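Local atomic coordinates of putative acetyl transferase (Pyrococcus furiosus, PDB entry 1VKC), a protein that probably transfers an acyl group, such as acetyl from acetyl-coenzyme A, to an acceptor, as expected of a GNAT-family acyltransferase whose substrate is not established. Residues Lys25-Ile30 with Ile94-Val99; His61-Ala66 with His76-Ile81; Glu72-Val77 with Val100-Gly105. All coordinates share one frame; numbering follows the deposited sequence. Where two conformers were deposited one is given.

Interaction 1 of 3, residues Lys25-Ile30 with Ile94-Val99; sequences KLDREI and IYDIEV
D27 and I30 of the helix meet E98 where this first helix of the GNAT fold crosses the strand 94-99 almost perpendicularly: the segment axes lie 84° apart and 9.9 Å at closest. The tight part lies around the E98 side chain, which leaves the strand with CG beside the backbone N (chi1 -76°) and then runs extended toward the helix. I30 slides past it in the opposite direction, its CD1 resting 3.9 Å from E98 CB and equally near CG, so the aliphatic stem of the glutamate has an apolar neighbour. Beyond that stem the carboxylates of D27 and E98 lie nearly coplanar, their planes 22° apart, while D96, whose carboxylate is doubtfully placed, crosses D27 at a steeper turn. D27 and E98 are buried and have partners beyond the two segments: H48 hydrogen-bonds to D27 OD2 and H76 to E98 OE2, which helps to fix the rotation of both groups. The looser side of the helix faces elsewhere. R28 points away from the strand and forms a salt bridge with E49 of helix 41-57, and E29 packs on Y32 of the second subunit. At the strand end V99 also turns from the helix. On the buried side, D27 OD1 lies only 2.6 Å from E98 OE1.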
loop_
_atom_site.group_PDB
_atom_site.type_symbol
_atom_site.label_atom_id
_atom_site.label_comp_id
_atom_site.label_asym_id
_atom_site.label_seq_id
_atom_site.Cartn_x
_atom_site.Cartn_y
_atom_site.Cartn_z
ATOM N N LYS A 25 5.017 -7.179 -5.810
ATOM C CA LYS A 25 4.806 -6.447 -4.550
ATOM C C LYS A 25 4.471 -4.980 -4.754
ATOM O O LYS A 25 3.638 -4.421 -4.039
ATOM C CB LYS A 25 6.005 -6.607 -3.621
ATOM C CG LYS A 25 6.051 -7.973 -2.948
ATOM C CD LYS A 25 7.473 -8.312 -2.453
ATOM C CE LYS A 25 7.451 -9.448 -1.458
ATOM N N LEU A 26 5.093 -4.352 -5.741
ATOM C CA LEU A 26 4.773 -2.975 -6.058
ATOM C C LEU A 26 3.340 -2.850 -6.615
ATOM O O LEU A 26 2.578 -1.951 -6.231
ATOM C CB LEU A 26 5.807 -2.423 -7.040
ATOM C CG LEU A 26 5.656 -1.005 -7.570
ATOM C CD1 LEU A 26 5.576 0.009 -6.462
ATOM C CD2 LEU A 26 6.823 -0.713 -8.505
ATOM N N ASP A 27 2.973 -3.764 -7.498
ATOM C CA ASP A 27 1.615 -3.808 -8.006
ATOM C C ASP A 27 0.588 -4.073 -6.893
ATOM O O ASP A 27 -0.483 -3.508 -6.908
ATOM C CB ASP A 27 1.487 -4.863 -9.077
ATOM C CG ASP A 27 0.074 -4.980 -9.600
ATOM O OD1 ASP A 27 -0.439 -4.012 -10.214
ATOM O OD2 ASP A 27 -0.598 -6.005 -9.415
ATOM N N ARG A 28 0.923 -4.940 -5.954
ATOM C CA ARG A 28 0.064 -5.177 -4.786
ATOM C C ARG A 28 -0.164 -3.882 -4.009
ATOM O O ARG A 28 -1.286 -3.560 -3.636
ATOM C CB ARG A 28 0.696 -6.211 -3.873
ATOM C CG ARG A 28 -0.036 -6.411 -2.549
ATOM C CD ARG A 28 0.367 -7.666 -1.846
ATOM N NE ARG A 28 0.209 -8.805 -2.751
ATOM C CZ ARG A 28 0.826 -9.974 -2.631
ATOM N NH1 ARG A 28 1.665 -10.216 -1.612
ATOM N NH2 ARG A 28 0.609 -10.915 -3.549
ATOM N N GLU A 29 0.913 -3.145 -3.775
ATOM C CA GLU A 29 0.843 -1.882 -3.034
ATOM C C GLU A 29 0.031 -0.836 -3.799
ATOM O O GLU A 29 -0.887 -0.214 -3.242
ATOM C CB GLU A 29 2.271 -1.367 -2.724
ATOM C CG GLU A 29 2.337 -0.048 -1.930
ATOM C CD GLU A 29 1.894 -0.183 -0.472
ATOM O OE1 GLU A 29 1.238 0.748 0.046
ATOM O OE2 GLU A 29 2.211 -1.200 0.162
ATOM N N ILE A 30 0.367 -0.643 -5.067
ATOM C CA ILE A 30 -0.308 0.340 -5.900
ATOM C C ILE A 30 -1.815 0.022 -6.072
ATOM O O ILE A 30 -2.676 0.890 -5.829
ATOM C CB ILE A 30 0.387 0.451 -7.282
ATOM C CG1 ILE A 30 1.756 1.141 -7.129
ATOM C CG2 ILE A 30 -0.473 1.251 -8.280
ATOM C CD1 ILE A 30 2.551 1.219 -8.400
ATOM N N ILE A 94 -1.384 -5.345 -22.600
ATOM C CA ILE A 94 -0.615 -4.762 -21.506
ATOM C C ILE A 94 -1.454 -4.869 -20.248
ATOM O O ILE A 94 -2.481 -4.167 -20.095
ATOM C CB ILE A 94 -0.286 -3.280 -21.774
ATOM C CG1 ILE A 94 0.381 -3.074 -23.138
ATOM C CG2 ILE A 94 0.556 -2.685 -20.614
ATOM C CD1 ILE A 94 1.681 -3.681 -23.302
ATOM N N TYR A 95 -1.038 -5.747 -19.360
ATOM C CA TYR A 95 -1.718 -5.926 -18.089
ATOM C C TYR A 95 -1.496 -4.736 -17.210
ATOM O O TYR A 95 -2.401 -4.295 -16.508
ATOM C CB TYR A 95 -1.213 -7.173 -17.374
ATOM C CG TYR A 95 -1.877 -8.439 -17.846
ATOM C CD1 TYR A 95 -1.136 -9.494 -18.355
ATOM C CD2 TYR A 95 -3.260 -8.572 -17.787
ATOM C CE1 TYR A 95 -1.767 -10.667 -18.789
ATOM C CE2 TYR A 95 -3.890 -9.728 -18.215
ATOM C CZ TYR A 95 -3.138 -10.766 -18.717
ATOM O OH TYR A 95 -3.781 -11.906 -19.136
ATOM N N ASP A 96 -0.285 -4.206 -17.259
ATOM C CA ASP A 96 0.123 -3.214 -16.323
ATOM C C ASP A 96 1.252 -2.343 -16.850
ATOM O O ASP A 96 2.125 -2.817 -17.544
ATOM C CB ASP A 96 0.613 -3.947 -15.070
ATOM C CG ASP A 96 0.653 -3.090 -13.888
ATOM O OD1 ASP A 96 0.109 -1.959 -13.942
ATOM O OD2 ASP A 96 1.193 -3.464 -12.838
ATOM N N ILE A 97 1.204 -1.062 -16.500
ATOM C CA ILE A 97 2.348 -0.176 -16.597
ATOM C C ILE A 97 2.304 0.738 -15.360
ATOM O O ILE A 97 1.298 1.391 -15.100
ATOM C CB ILE A 97 2.345 0.581 -17.933
ATOM C CG1 ILE A 97 3.543 1.522 -18.036
ATOM C CG2 ILE A 97 1.051 1.346 -18.139
ATOM C CD1 ILE A 97 4.000 1.705 -19.459
ATOM N N GLU A 98 3.376 0.709 -14.576
ATOM C CA GLU A 98 3.428 1.355 -13.270
ATOM C C GLU A 98 4.792 2.022 -13.112
ATOM O O GLU A 98 5.817 1.454 -13.491
ATOM C CB GLU A 98 3.165 0.319 -12.142
ATOM C CG GLU A 98 1.691 -0.069 -12.007
ATOM C CD GLU A 98 1.403 -1.327 -11.162
ATOM O OE1 GLU A 98 0.199 -1.643 -10.970
ATOM O OE2 GLU A 98 2.335 -2.009 -10.680
ATOM N N VAL A 99 4.794 3.256 -12.614
ATOM C CA VAL A 99 6.037 3.967 -12.291
ATOM C C VAL A 99 5.932 4.411 -10.821
ATOM O O VAL A 99 4.876 4.843 -10.388
ATOM C CB VAL A 99 6.256 5.164 -13.233
ATOM C CG1 VAL A 99 7.490 5.982 -12.831
ATOM C CG2 VAL A 99 6.367 4.688 -14.688
#

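Interaction 2 of 3, residues His61-Ala66 with His76-Ile81; sequences HKFFVA and HVWICI
K62 and F64 pair with I79 and V77 as antiparallel hydrogen-bonded pairs, four N-H...O bonds in all, with the segment axes 4.7 Å apart and their directions at 160°. The straightest bond runs from I79 N to K62 O (2.8 Å, N-H...O 170°), whereas F64 N meets V77 O at 3.1 Å. The non-hydrogen-bonded pairs alternate with these, and there CA-H groups lean on carbonyls: F63 CA lies 3.3 Å from V77 O. On the face holding H61, F63, V65, H76 and W78, the F63 ring and the five-membered ring of W78 form an offset stack, centroids 4.2 Å apart and planes at 25°. Here W78 CG stands anti to its own N, which lays the indole alongside the phenyl; F63 CE1 comes 3.4 Å from W78 CG. H61 CB touches the indole at its edge, near NE1. On the other face F64 packs on V77 and I79: F64 CB sits 3.7 Å from V77 CG1, and I79 CD1 meets F64 CE2 at the ring edge, 3.8 Å away. K62 runs beside I79 before its amine departs to a salt bridge with D15. This beta hairpin lies between helices 20-31 and 41-57, which cover the F63-W78 face, and helix 108-122, which packs on I79, while strands 11-15 and 90-99 flank it within the sheet.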
loop_
_atom_site.group_PDB
_atom_site.type_symbol
_atom_site.label_atom_id
_atom_site.label_comp_id
_atom_site.label_asym_id
_atom_site.label_seq_id
_atom_site.Cartn_x
_atom_site.Cartn_y
_atom_site.Cartn_z
ATOM N N HIS A 61 4.387 -14.242 -21.664
ATOM C CA HIS A 61 4.521 -12.982 -20.914
ATOM C C HIS A 61 5.897 -12.340 -21.105
ATOM O O HIS A 61 6.904 -13.034 -21.288
ATOM C CB HIS A 61 4.246 -13.215 -19.418
ATOM C CG HIS A 61 5.360 -13.915 -18.692
ATOM N ND1 HIS A 61 5.302 -15.247 -18.338
ATOM C CD2 HIS A 61 6.559 -13.462 -18.250
ATOM C CE1 HIS A 61 6.418 -15.584 -17.712
ATOM N NE2 HIS A 61 7.200 -14.522 -17.652
ATOM N N LYS A 62 5.936 -11.013 -21.064
ATOM C CA LYS A 62 7.178 -10.254 -21.126
ATOM C C LYS A 62 7.097 -9.091 -20.163
ATOM O O LYS A 62 6.100 -8.388 -20.115
ATOM C CB LYS A 62 7.407 -9.717 -22.541
ATOM C CG LYS A 62 8.628 -8.855 -22.725
ATOM C CD LYS A 62 9.906 -9.661 -22.656
ATOM C CE LYS A 62 11.111 -8.792 -22.913
ATOM N NZ LYS A 62 12.378 -9.587 -22.865
ATOM N N PHE A 63 8.148 -8.907 -19.389
ATOM C CA PHE A 63 8.270 -7.772 -18.508
ATOM C C PHE A 63 9.446 -6.943 -18.931
ATOM O O PHE A 63 10.510 -7.485 -19.251
ATOM C CB PHE A 63 8.518 -8.244 -17.086
ATOM C CG PHE A 63 7.360 -8.927 -16.448
ATOM C CD1 PHE A 63 6.423 -8.203 -15.725
ATOM C CD2 PHE A 63 7.250 -10.307 -16.485
ATOM C CE1 PHE A 63 5.369 -8.833 -15.104
ATOM C CE2 PHE A 63 6.197 -10.945 -15.864
ATOM C CZ PHE A 63 5.252 -10.203 -15.162
ATOM N N PHE A 64 9.272 -5.619 -18.938
ATOM C CA PHE A 64 10.410 -4.683 -18.956
ATOM C C PHE A 64 10.411 -3.894 -17.656
ATOM O O PHE A 64 9.349 -3.532 -17.152
ATOM C CB PHE A 64 10.335 -3.714 -20.120
ATOM C CG PHE A 64 10.555 -4.350 -21.455
ATOM C CD1 PHE A 64 11.849 -4.652 -21.894
ATOM C CD2 PHE A 64 9.483 -4.648 -22.282
ATOM C CE1 PHE A 64 12.066 -5.236 -23.160
ATOM C CE2 PHE A 64 9.691 -5.238 -23.536
ATOM C CZ PHE A 64 10.999 -5.520 -23.970
ATOM N N VAL A 65 11.598 -3.603 -17.134
ATOM C CA VAL A 65 11.711 -2.756 -15.962
ATOM C C VAL A 65 12.604 -1.558 -16.225
ATOM O O VAL A 65 13.534 -1.626 -17.042
ATOM C CB VAL A 65 12.221 -3.548 -14.719
ATOM C CG1 VAL A 65 11.198 -4.598 -14.306
ATOM C CG2 VAL A 65 13.582 -4.192 -14.980
ATOM N N ALA A 66 12.308 -0.459 -15.532
ATOM C CA ALA A 66 13.151 0.725 -15.510
ATOM C C ALA A 66 13.931 0.660 -14.203
ATOM O O ALA A 66 13.334 0.528 -13.130
ATOM C CB ALA A 66 12.310 1.981 -15.552
ATOM N N HIS A 76 7.625 -0.628 -14.340
ATOM C CA HIS A 76 7.615 -1.802 -15.208
ATOM C C HIS A 76 6.449 -1.753 -16.170
ATOM O O HIS A 76 5.485 -0.988 -15.972
ATOM C CB HIS A 76 7.531 -3.078 -14.352
ATOM C CG HIS A 76 6.202 -3.257 -13.691
ATOM N ND1 HIS A 76 5.171 -3.961 -14.273
ATOM C CD2 HIS A 76 5.718 -2.780 -12.522
ATOM C CE1 HIS A 76 4.115 -3.920 -13.485
ATOM N NE2 HIS A 76 4.413 -3.195 -12.426
ATOM N N VAL A 77 6.543 -2.582 -17.207
ATOM C CA VAL A 77 5.416 -2.895 -18.053
ATOM C C VAL A 77 5.293 -4.415 -18.169
ATOM O O VAL A 77 6.305 -5.121 -18.233
ATOM C CB VAL A 77 5.497 -2.197 -19.426
ATOM C CG1 VAL A 77 6.810 -2.476 -20.146
ATOM C CG2 VAL A 77 4.321 -2.593 -20.282
ATOM N N TRP A 78 4.051 -4.908 -18.111
ATOM C CA TRP A 78 3.758 -6.345 -18.218
ATOM C C TRP A 78 2.983 -6.560 -19.508
ATOM O O TRP A 78 1.903 -6.037 -19.658
ATOM C CB TRP A 78 2.974 -6.798 -16.962
ATOM C CG TRP A 78 2.556 -8.260 -16.899
ATOM C CD1 TRP A 78 2.876 -9.261 -17.775
ATOM C CD2 TRP A 78 1.761 -8.871 -15.871
ATOM N NE1 TRP A 78 2.298 -10.441 -17.374
ATOM C CE2 TRP A 78 1.619 -10.238 -16.203
ATOM C CE3 TRP A 78 1.154 -8.398 -14.701
ATOM C CZ2 TRP A 78 0.888 -11.142 -15.407
ATOM C CZ3 TRP A 78 0.422 -9.295 -13.902
ATOM C CH2 TRP A 78 0.294 -10.649 -14.265
ATOM N N ILE A 79 3.570 -7.331 -20.428
ATOM C CA ILE A 79 2.991 -7.622 -21.737
ATOM C C ILE A 79 2.624 -9.094 -21.850
ATOM O O ILE A 79 3.400 -9.969 -21.425
ATOM C CB ILE A 79 4.002 -7.330 -22.862
ATOM C CG1 ILE A 79 4.684 -5.989 -22.665
ATOM C CG2 ILE A 79 3.312 -7.399 -24.242
ATOM C CD1 ILE A 79 5.999 -5.916 -23.348
ATOM N N CYS A 80 1.465 -9.352 -22.454
ATOM C CA CYS A 80 1.000 -10.696 -22.793
ATOM C C CYS A 80 0.657 -10.785 -24.278
ATOM O O CYS A 80 -0.217 -10.048 -24.757
ATOM C CB CYS A 80 -0.271 -11.028 -22.001
ATOM S SG CYS A 80 -0.878 -12.711 -22.196
ATOM N N ILE A 81 1.315 -11.702 -24.992
ATOM C CA ILE A 81 0.985 -11.979 -26.399
ATOM C C ILE A 81 -0.179 -12.946 -26.441
ATOM O O ILE A 81 -0.108 -14.031 -25.867
ATOM C CB ILE A 81 2.200 -12.592 -27.159
ATOM C CG1 ILE A 81 3.389 -11.622 -27.179
ATOM C CG2 ILE A 81 1.796 -13.032 -28.582
ATOM C CD1 ILE A 81 3.144 -10.331 -27.918
#

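Interaction 3 of 3, residues Glu72-Val77 with Val100-Gly105; sequences ELLGHV and VKWARG
One hydrogen bond joins the backbones: V100 N donates its N-H to L74 O at 2.8 Å, nearly straight at the hydrogen (171°), though the donor is tilted 27° from the carbonyl plane. A second backbone bond lies within the loop, from A103 N to V100 O (2.9 Å), and closes a tight turn that brings both the A103 methyl and the W102 indole round to L74. The strand is irregular at just this point: L74 and G75 both face A66, a classic beta bulge. After the turn the chain enters R104-G105, which begin an R-x-x-G-x-G sequence, the loop that binds the coenzyme A pyrophosphate in GNAT enzymes and probably does so here. Apolar contacts fall on one branch of L74. Its CD2 lies 3.6 Å from W102 CH2, oblique to the ring, and 4.1 Å from A103 CB; the leucine side chain crosses the indole at about a right angle. W102 holds CG between its backbone N and carbonyl carbon (chi1 45°), which folds the indole back so that V100 CG2 sits over its centre, 3.8 Å above the plane. The same V100 methyl also comes within 3.4 Å of L74 O. On the subunit side, W102 packs on P38 of the second subunit.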
loop_
_atom_site.group_PDB
_atom_site.type_symbol
_atom_site.label_atom_id
_atom_site.label_comp_id
_atom_site.label_asym_id
_atom_site.label_seq_id
_atom_site.Cartn_x
_atom_site.Cartn_y
_atom_site.Cartn_z
ATOM N N GLU A 72 17.615 -0.039 -8.617
ATOM C CA GLU A 72 16.335 -0.023 -7.933
ATOM C C GLU A 72 15.216 0.075 -8.974
ATOM O O GLU A 72 15.355 0.763 -9.964
ATOM C CB GLU A 72 16.248 1.154 -6.959
ATOM N N LEU A 73 14.117 -0.614 -8.708
ATOM C CA LEU A 73 12.960 -0.633 -9.597
ATOM C C LEU A 73 12.246 0.718 -9.592
ATOM O O LEU A 73 11.658 1.118 -8.567
ATOM C CB LEU A 73 11.989 -1.739 -9.164
ATOM C CG LEU A 73 10.715 -1.919 -9.992
ATOM C CD1 LEU A 73 11.051 -2.388 -11.400
ATOM C CD2 LEU A 73 9.745 -2.892 -9.304
ATOM N N LEU A 74 12.259 1.381 -10.750
ATOM C CA LEU A 74 11.516 2.628 -10.977
ATOM C C LEU A 74 10.135 2.400 -11.582
ATOM O O LEU A 74 9.249 3.229 -11.418
ATOM C CB LEU A 74 12.303 3.563 -11.891
ATOM C CG LEU A 74 13.706 3.941 -11.417
ATOM C CD1 LEU A 74 14.324 4.880 -12.436
ATOM C CD2 LEU A 74 13.660 4.570 -10.040
ATOM N N GLY A 75 9.955 1.291 -12.292
ATOM C CA GLY A 75 8.681 1.016 -12.932
ATOM C C GLY A 75 8.765 -0.185 -13.830
ATOM O O GLY A 75 9.847 -0.700 -14.075
ATOM N N HIS A 76 7.625 -0.628 -14.340
ATOM C CA HIS A 76 7.615 -1.802 -15.208
ATOM C C HIS A 76 6.449 -1.753 -16.170
ATOM O O HIS A 76 5.485 -0.988 -15.972
ATOM C CB HIS A 76 7.531 -3.078 -14.352
ATOM C CG HIS A 76 6.202 -3.257 -13.691
ATOM N ND1 HIS A 76 5.171 -3.961 -14.273
ATOM C CD2 HIS A 76 5.718 -2.780 -12.522
ATOM C CE1 HIS A 76 4.115 -3.920 -13.485
ATOM N NE2 HIS A 76 4.413 -3.195 -12.426
ATOM N N VAL A 77 6.543 -2.582 -17.207
ATOM C CA VAL A 77 5.416 -2.895 -18.053
ATOM C C VAL A 77 5.293 -4.415 -18.169
ATOM O O VAL A 77 6.305 -5.121 -18.233
ATOM C CB VAL A 77 5.497 -2.197 -19.426
ATOM C CG1 VAL A 77 6.810 -2.476 -20.146
ATOM C CG2 VAL A 77 4.321 -2.593 -20.282
ATOM N N VAL A 100 7.012 4.265 -10.058
ATOM C CA VAL A 100 6.982 4.626 -8.631
ATOM C C VAL A 100 6.774 6.121 -8.479
ATOM O O VAL A 100 7.213 6.894 -9.305
ATOM C CB VAL A 100 8.238 4.172 -7.861
ATOM C CG1 VAL A 100 8.331 2.691 -7.877
ATOM C CG2 VAL A 100 9.523 4.830 -8.421
ATOM N N LYS A 101 6.076 6.510 -7.415
ATOM C CA LYS A 101 5.583 7.883 -7.261
ATOM C C LYS A 101 6.673 8.947 -7.376
ATOM O O LYS A 101 6.472 9.978 -7.992
ATOM C CB LYS A 101 4.808 8.030 -5.948
ATOM C CG LYS A 101 5.562 7.587 -4.688
ATOM C CD LYS A 101 4.682 7.729 -3.446
ATOM C CE LYS A 101 5.215 6.923 -2.284
ATOM N NZ LYS A 101 4.376 7.119 -1.061
ATOM N N TRP A 102 7.843 8.682 -6.818
ATOM C CA TRP A 102 8.927 9.680 -6.853
ATOM C C TRP A 102 9.716 9.704 -8.172
ATOM O O TRP A 102 10.555 10.584 -8.366
ATOM C CB TRP A 102 9.876 9.513 -5.663
ATOM C CG TRP A 102 10.253 8.128 -5.391
ATOM C CD1 TRP A 102 9.600 7.257 -4.585
ATOM C CD2 TRP A 102 11.381 7.432 -5.914
ATOM N NE1 TRP A 102 10.250 6.050 -4.573
ATOM C CE2 TRP A 102 11.353 6.131 -5.380
ATOM C CE3 TRP A 102 12.421 7.773 -6.789
ATOM C CZ2 TRP A 102 12.321 5.170 -5.687
ATOM C CZ3 TRP A 102 13.385 6.816 -7.090
ATOM C CH2 TRP A 102 13.327 5.533 -6.540
ATOM N N ALA A 103 9.446 8.763 -9.078
ATOM C CA ALA A 103 10.127 8.744 -10.387
ATOM C C ALA A 103 9.197 9.207 -11.526
ATOM O O ALA A 103 9.554 9.141 -12.702
ATOM C CB ALA A 103 10.663 7.354 -10.668
ATOM N N ARG A 104 8.011 9.681 -11.169
ATOM C CA ARG A 104 7.050 10.165 -12.162
ATOM C C ARG A 104 7.501 11.525 -12.708
ATOM O O ARG A 104 8.128 12.306 -11.998
ATOM C CB ARG A 104 5.630 10.197 -11.567
ATOM C CG ARG A 104 4.993 8.782 -11.459
ATOM C CD ARG A 104 3.790 8.678 -10.531
ATOM N NE ARG A 104 3.430 7.278 -10.233
ATOM C CZ ARG A 104 2.777 6.865 -9.131
ATOM N NH1 ARG A 104 2.512 5.567 -8.959
ATOM N NH2 ARG A 104 2.387 7.732 -8.192
ATOM N N GLY A 105 7.239 11.774 -13.994
ATOM C CA GLY A 105 7.617 13.042 -14.635
ATOM C C GLY A 105 9.002 13.052 -15.267
ATOM O O GLY A 105 9.554 14.131 -15.548
#

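In the fold
All three contacts involve one sheet: interaction 2 lies within it, while 1 and 3 bring helix 20-31 and loop 100-105 against it. Along the chain, interaction 2 falls wholly between the two segments of interaction 1, whereas interactions 1 and 3 alternate. Interactions 2 and 3 share H76 and V77 on strand 73-83, with centres about 14 Å apart; interaction 1 lies about 11 Å from interaction 2 and 10 Å from interaction 3. The backbone bond between H76 N and E98 O (2.9 Å) links the hairpin with strand 90-99, which leads into loop 100-105. Interactions 1 and 3 both reach the second subunit, so the sheet's end near this loop lies close to the dimer interface.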